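Local atomic coordinates of G protein coupled receptor (Arabidopsis thaliana, PDB entry 3T33), a protein that may play a role in abscisic acid signalling in plants and, as a member of the LanC-like protein family, binds a zinc ion. Residues A361-L366 against A396-D401; E50-Y55 against F365-S370. One frame throughout, in Å; residues are numbered along the deposited sequence.

Contact 1: residues A361-L366 against A396-D401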
loop_
_atom_site.group_PDB
_atom_site.type_symbol
_atom_site.label_atom_id
_atom_site.label_comp_id
_atom_site.label_asym_id
_atom_site.label_seq_id
_atom_site.Cartn_x
_atom_site.Cartn_y
_atom_site.Cartn_z
ATOM N N ALA A 361 13.131 -2.400 -11.821
ATOM C CA ALA A 361 13.948 -3.583 -11.518
ATOM C C ALA A 361 13.174 -4.550 -10.614
ATOM O O ALA A 361 13.217 -5.755 -10.816
ATOM C CB ALA A 361 15.262 -3.181 -10.853
ATOM N N PHE A 362 12.449 -4.034 -9.620
ATOM C CA PHE A 362 11.755 -4.996 -8.730
ATOM C C PHE A 362 10.625 -5.656 -9.515
ATOM O O PHE A 362 10.420 -6.827 -9.416
ATOM C CB PHE A 362 11.222 -4.306 -7.486
ATOM C CG PHE A 362 12.174 -4.294 -6.322
ATOM C CD1 PHE A 362 13.544 -4.193 -6.511
ATOM C CD2 PHE A 362 11.669 -4.372 -4.998
ATOM C CE1 PHE A 362 14.427 -4.172 -5.420
ATOM C CE2 PHE A 362 12.520 -4.336 -3.906
ATOM C CZ PHE A 362 13.929 -4.223 -4.114
ATOM N N ALA A 363 9.919 -4.897 -10.329
ATOM C CA ALA A 363 8.876 -5.465 -11.146
ATOM C C ALA A 363 9.406 -6.475 -12.171
ATOM O O ALA A 363 8.771 -7.522 -12.406
ATOM C CB ALA A 363 8.095 -4.385 -11.841
ATOM N N SER A 364 10.540 -6.143 -12.803
ATOM C CA SER A 364 11.186 -7.107 -13.711
ATOM C C SER A 364 11.605 -8.341 -13.022
ATOM O O SER A 364 11.386 -9.437 -13.563
ATOM C CB SER A 364 12.377 -6.484 -14.405
ATOM O OG SER A 364 11.939 -5.286 -14.994
ATOM N N PHE A 365 12.173 -8.211 -11.814
ATOM C CA PHE A 365 12.529 -9.399 -11.032
ATOM C C PHE A 365 11.331 -10.320 -10.863
ATOM O O PHE A 365 11.386 -11.522 -11.206
ATOM C CB PHE A 365 13.074 -9.018 -9.658
ATOM C CG PHE A 365 13.451 -10.233 -8.797
ATOM C CD1 PHE A 365 12.527 -10.812 -7.925
ATOM C CD2 PHE A 365 14.734 -10.782 -8.868
ATOM C CE1 PHE A 365 12.877 -11.970 -7.154
ATOM C CE2 PHE A 365 15.085 -11.911 -8.101
ATOM C CZ PHE A 365 14.161 -12.499 -7.251
ATOM N N LEU A 366 10.224 -9.756 -10.353
ATOM C CA LEU A 366 8.993 -10.526 -10.226
ATOM C C LEU A 366 8.492 -11.127 -11.529
ATOM O O LEU A 366 8.101 -12.301 -11.570
ATOM C CB LEU A 366 7.856 -9.659 -9.642
ATOM C CG LEU A 366 7.903 -9.468 -8.151
ATOM C CD1 LEU A 366 6.879 -8.446 -7.813
ATOM C CD2 LEU A 366 7.571 -10.823 -7.528
ATOM N N ALA A 396 -0.411 -8.417 -9.390
ATOM C CA ALA A 396 -1.167 -7.817 -10.538
ATOM C C ALA A 396 -1.495 -6.349 -10.310
ATOM O O ALA A 396 -1.488 -5.555 -11.239
ATOM C CB ALA A 396 -2.494 -8.575 -10.822
ATOM N N TYR A 397 -1.801 -5.998 -9.062
ATOM C CA TYR A 397 -2.214 -4.661 -8.749
ATOM C C TYR A 397 -1.027 -3.710 -8.978
ATOM O O TYR A 397 -1.151 -2.641 -9.556
ATOM C CB TYR A 397 -2.685 -4.632 -7.274
ATOM C CG TYR A 397 -3.345 -3.337 -6.912
ATOM C CD1 TYR A 397 -2.585 -2.163 -6.676
ATOM C CD2 TYR A 397 -4.730 -3.266 -6.792
ATOM C CE1 TYR A 397 -3.241 -0.939 -6.357
ATOM C CE2 TYR A 397 -5.376 -2.060 -6.487
ATOM C CZ TYR A 397 -4.644 -0.899 -6.294
ATOM O OH TYR A 397 -5.340 0.283 -5.984
ATOM N N MET A 398 0.136 -4.138 -8.536
ATOM C CA MET A 398 1.345 -3.340 -8.648
ATOM C C MET A 398 1.689 -3.212 -10.150
ATOM O O MET A 398 2.005 -2.106 -10.654
ATOM C CB MET A 398 2.474 -4.006 -7.823
ATOM C CG MET A 398 3.798 -3.235 -7.793
ATOM S SD MET A 398 4.647 -3.521 -9.315
ATOM C CE MET A 398 5.292 -5.146 -8.987
ATOM N N LEU A 399 1.541 -4.314 -10.869
ATOM C CA LEU A 399 1.885 -4.343 -12.293
ATOM C C LEU A 399 1.039 -3.344 -13.079
ATOM O O LEU A 399 1.581 -2.492 -13.877
ATOM C CB LEU A 399 1.751 -5.751 -12.871
ATOM C CG LEU A 399 2.906 -6.761 -12.950
ATOM C CD1 LEU A 399 4.151 -6.336 -12.184
ATOM C CD2 LEU A 399 2.438 -8.266 -12.683
ATOM N N LEU A 400 -0.273 -3.394 -12.808
ATOM C CA LEU A 400 -1.189 -2.442 -13.417
ATOM C C LEU A 400 -0.808 -1.004 -13.091
ATOM O O LEU A 400 -0.929 -0.092 -13.939
ATOM C CB LEU A 400 -2.606 -2.729 -12.922
ATOM C CG LEU A 400 -3.164 -4.050 -13.490
ATOM C CD1 LEU A 400 -4.507 -4.423 -12.855
ATOM C CD2 LEU A 400 -3.295 -4.012 -15.049
ATOM N N ASP A 401 -0.358 -0.772 -11.860
ATOM C CA ASP A 401 -0.065 0.608 -11.407
ATOM C C ASP A 401 1.268 1.130 -12.097
ATOM O O ASP A 401 1.510 2.357 -12.199
ATOM C CB ASP A 401 0.046 0.605 -9.882
ATOM C CG ASP A 401 -0.859 1.578 -9.199
ATOM O OD1 ASP A 401 -1.494 2.438 -9.852
ATOM O OD2 ASP A 401 -0.923 1.488 -7.941
#
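Met-398 leaves its helix with CG opposite the backbone N (chi1 -177°), then bends at both of the next two torsions, and this carries its terminal methyl out between Ala-363 and Leu-366. CE lies 3.8 Å from Leu-366 CD1, the closest touch between the two segments. The same methyl also meets Ala-363 CB, at 4.1 Å. Leu-366 holds its CG next to the backbone N (chi1 -79°), a conformation that goes with CD1 meeting the methionine methyl, and its side chain runs at a slant to the methionine. Ala-363 also receives Leu-399, whose CD1 comes to 4.4 Å from the alanine CB. The contact is wholly apolar and all four residues are buried. The methionine reaches across to the small alanine, with the segment axes 11.1 Å apart at closest approach. Around it, Phe-362 and Leu-366 turn to helix 336-350, while Tyr-397 and Leu-400 pack on helix 84-98. The two segments run broadly antiparallel, at 132°, and this is the packing of an outer helix (353-375) against an inner one (392-402) in the two-layered alpha/alpha barrel of LanC-like proteins.

Contact 2: residues E50-Y55 against F365-S370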
loop_
_atom_site.group_PDB
_atom_site.type_symbol
_atom_site.label_atom_id
_atom_site.label_comp_id
_atom_site.label_asym_id
_atom_site.label_seq_id
_atom_site.Cartn_x
_atom_site.Cartn_y
_atom_site.Cartn_z
ATOM N N GLU A 50 3.810 -1.988 -21.353
ATOM C CA GLU A 50 2.923 -2.872 -22.092
ATOM C C GLU A 50 3.128 -4.362 -21.766
ATOM O O GLU A 50 2.162 -5.106 -21.560
ATOM C CB GLU A 50 3.068 -2.635 -23.572
ATOM C CG GLU A 50 2.047 -3.442 -24.343
ATOM C CD GLU A 50 2.235 -3.378 -25.861
ATOM O OE1 GLU A 50 2.744 -2.337 -26.376
ATOM O OE2 GLU A 50 1.838 -4.380 -26.537
ATOM N N LYS A 51 4.376 -4.800 -21.683
ATOM C CA LYS A 51 4.640 -6.158 -21.287
ATOM C C LYS A 51 4.089 -6.463 -19.890
ATOM O O LYS A 51 3.487 -7.516 -19.696
ATOM C CB LYS A 51 6.133 -6.453 -21.296
ATOM C CG LYS A 51 6.403 -7.906 -21.187
ATOM C CD LYS A 51 7.932 -8.261 -21.278
ATOM C CE LYS A 51 8.520 -8.087 -22.665
ATOM N NZ LYS A 51 7.822 -8.952 -23.712
ATOM N N LEU A 52 4.305 -5.565 -18.915
ATOM C CA LEU A 52 3.843 -5.861 -17.544
ATOM C C LEU A 52 2.310 -5.869 -17.498
ATOM O O LEU A 52 1.678 -6.609 -16.726
ATOM C CB LEU A 52 4.311 -4.767 -16.568
ATOM C CG LEU A 52 5.484 -4.994 -15.664
ATOM C CD1 LEU A 52 6.563 -5.737 -16.377
ATOM C CD2 LEU A 52 5.922 -3.654 -15.168
ATOM N N HIS A 53 1.731 -5.004 -18.297
ATOM C CA HIS A 53 0.310 -4.940 -18.433
ATOM C C HIS A 53 -0.291 -6.286 -18.909
ATOM O O HIS A 53 -1.224 -6.785 -18.288
ATOM C CB HIS A 53 -0.062 -3.798 -19.327
ATOM C CG HIS A 53 -1.523 -3.722 -19.588
ATOM N ND1 HIS A 53 -2.421 -3.254 -18.646
ATOM C CD2 HIS A 53 -2.247 -4.036 -20.685
ATOM C CE1 HIS A 53 -3.642 -3.288 -19.159
ATOM N NE2 HIS A 53 -3.565 -3.769 -20.387
ATOM N N ARG A 54 0.306 -6.911 -19.925
ATOM C CA ARG A 54 -0.193 -8.191 -20.434
ATOM C C ARG A 54 -0.071 -9.277 -19.403
ATOM O O ARG A 54 -0.983 -10.080 -19.242
ATOM C CB ARG A 54 0.523 -8.595 -21.727
ATOM C CG ARG A 54 0.161 -7.636 -22.894
ATOM C CD ARG A 54 -1.236 -7.948 -23.404
ATOM N NE ARG A 54 -2.077 -6.802 -23.768
ATOM C CZ ARG A 54 -3.401 -6.911 -23.988
ATOM N NH1 ARG A 54 -4.011 -8.104 -23.907
ATOM N NH2 ARG A 54 -4.121 -5.837 -24.304
ATOM N N TYR A 55 1.062 -9.291 -18.700
ATOM C CA TYR A 55 1.280 -10.205 -17.589
ATOM C C TYR A 55 0.240 -9.998 -16.485
ATOM O O TYR A 55 -0.272 -10.939 -15.939
ATOM C CB TYR A 55 2.654 -9.976 -16.951
ATOM C CG TYR A 55 3.034 -11.165 -16.135
ATOM C CD1 TYR A 55 3.195 -12.395 -16.753
ATOM C CD2 TYR A 55 3.239 -11.086 -14.749
ATOM C CE1 TYR A 55 3.558 -13.522 -16.033
ATOM C CE2 TYR A 55 3.611 -12.220 -14.006
ATOM C CZ TYR A 55 3.756 -13.437 -14.665
ATOM O OH TYR A 55 4.099 -14.612 -14.018
ATOM N N PHE A 365 12.173 -8.211 -11.814
ATOM C CA PHE A 365 12.529 -9.399 -11.032
ATOM C C PHE A 365 11.331 -10.320 -10.863
ATOM O O PHE A 365 11.386 -11.522 -11.206
ATOM C CB PHE A 365 13.074 -9.018 -9.658
ATOM C CG PHE A 365 13.451 -10.233 -8.797
ATOM C CD1 PHE A 365 12.527 -10.812 -7.925
ATOM C CD2 PHE A 365 14.734 -10.782 -8.868
ATOM C CE1 PHE A 365 12.877 -11.970 -7.154
ATOM C CE2 PHE A 365 15.085 -11.911 -8.101
ATOM C CZ PHE A 365 14.161 -12.499 -7.251
ATOM N N LEU A 366 10.224 -9.756 -10.353
ATOM C CA LEU A 366 8.993 -10.526 -10.226
ATOM C C LEU A 366 8.492 -11.127 -11.529
ATOM O O LEU A 366 8.101 -12.301 -11.570
ATOM C CB LEU A 366 7.856 -9.659 -9.642
ATOM C CG LEU A 366 7.903 -9.468 -8.151
ATOM C CD1 LEU A 366 6.879 -8.446 -7.813
ATOM C CD2 LEU A 366 7.571 -10.823 -7.528
ATOM N N LEU A 367 8.426 -10.355 -12.592
ATOM C CA LEU A 367 7.944 -10.993 -13.823
ATOM C C LEU A 367 8.862 -12.114 -14.317
ATOM O O LEU A 367 8.403 -13.181 -14.788
ATOM C CB LEU A 367 7.770 -9.969 -14.908
ATOM C CG LEU A 367 7.116 -10.354 -16.244
ATOM C CD1 LEU A 367 6.411 -9.136 -16.745
ATOM C CD2 LEU A 367 8.118 -10.758 -17.298
ATOM N N ASP A 368 10.166 -11.901 -14.195
ATOM C CA ASP A 368 11.118 -12.856 -14.782
ATOM C C ASP A 368 11.226 -14.147 -13.940
ATOM O O ASP A 368 11.320 -15.257 -14.486
ATOM C CB ASP A 368 12.498 -12.168 -14.988
ATOM C CG ASP A 368 13.450 -12.971 -15.918
ATOM O OD1 ASP A 368 13.204 -13.055 -17.146
ATOM O OD2 ASP A 368 14.447 -13.507 -15.402
ATOM N N LYS A 369 11.138 -13.993 -12.624
ATOM C CA LYS A 369 11.558 -15.041 -11.717
ATOM C C LYS A 369 10.458 -15.642 -10.859
ATOM O O LYS A 369 10.637 -16.776 -10.353
ATOM C CB LYS A 369 12.659 -14.537 -10.751
ATOM C CG LYS A 369 13.910 -13.860 -11.379
ATOM C CD LYS A 369 14.826 -14.832 -12.108
ATOM C CE LYS A 369 15.909 -14.092 -12.896
ATOM N NZ LYS A 369 17.100 -14.982 -12.998
ATOM N N SER A 370 9.358 -14.900 -10.638
ATOM C CA SER A 370 8.448 -15.241 -9.525
ATOM C C SER A 370 7.757 -16.608 -9.649
ATOM O O SER A 370 7.754 -17.374 -8.704
ATOM C CB SER A 370 7.439 -14.131 -9.155
ATOM O OG SER A 370 6.499 -13.882 -10.171
#
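Helix segments 50-55 and 365-370 run in broadly the same direction, 52° apart, with axes 11.4 Å from each other at closest approach and Leu-52 and Leu-367 as the pair whose CA atoms come nearest, 7.5 Å apart. Leu-367 does nearly all the work from its side. Its CG stands opposite the backbone N (chi1 -173°), which sends the branched end across between Leu-52 and Tyr-55. CG sits over one face of the Tyr-55 ring, 4.3 Å from the ring centroid and displaced toward the rim, a CH-pi contact. CD1 lies back toward the root of the tyrosine, 3.9 Å from Tyr-55 CB; the two side chains run past each other in opposite directions. The same CD1 is 3.4 Å from Leu-52 CD1. That is tighter than ordinary methyl packing, but both leucines have a torsion away from a staggered value, and the methyl positions are probably less certain than the rest. In the alpha/alpha barrel these are neighbouring helices of the outer layer, and because 45-69 comes early in the chain and 353-375 late, their packing helps close the ring. Lys-51 lies at the solvent side, its aliphatic chain beside helix 36-42, where Leu-40 also touches Leu-367. On the inner side Tyr-55 rests on Met-395 of helix 392-402. Ser-370 turns its hydroxyl back into its own helix, donating to Leu-366 O at 2.7 Å; the Ser-370 amide reaches that carbonyl oxygen from the opposite face of its plane.

How the contacts relate
Contacts 1 and 2 have centres about 6 Å apart and share helix 353-375, with Phe-365 and Leu-366 common to both. That helix presents one flank to helix 392-402 and another to helix 45-69. Along the chain 50-55 comes first, more than 300 residues before 361-370, and 396-401 follows near the C-terminus. The third pair of helices, 45-69 and 392-402, touches as well: Leu-399 CD2 lies 3.6 Å from Tyr-55 CD2. Separately, the alanine of contact 1 reaches the leucine of contact 2, with Ala-363 CB 4.0 Å from Leu-52 CD2. Three helices thus meet in one continuous apolar patch where an early helix packs on the last two of the chain, closing the ring, away from the zinc site.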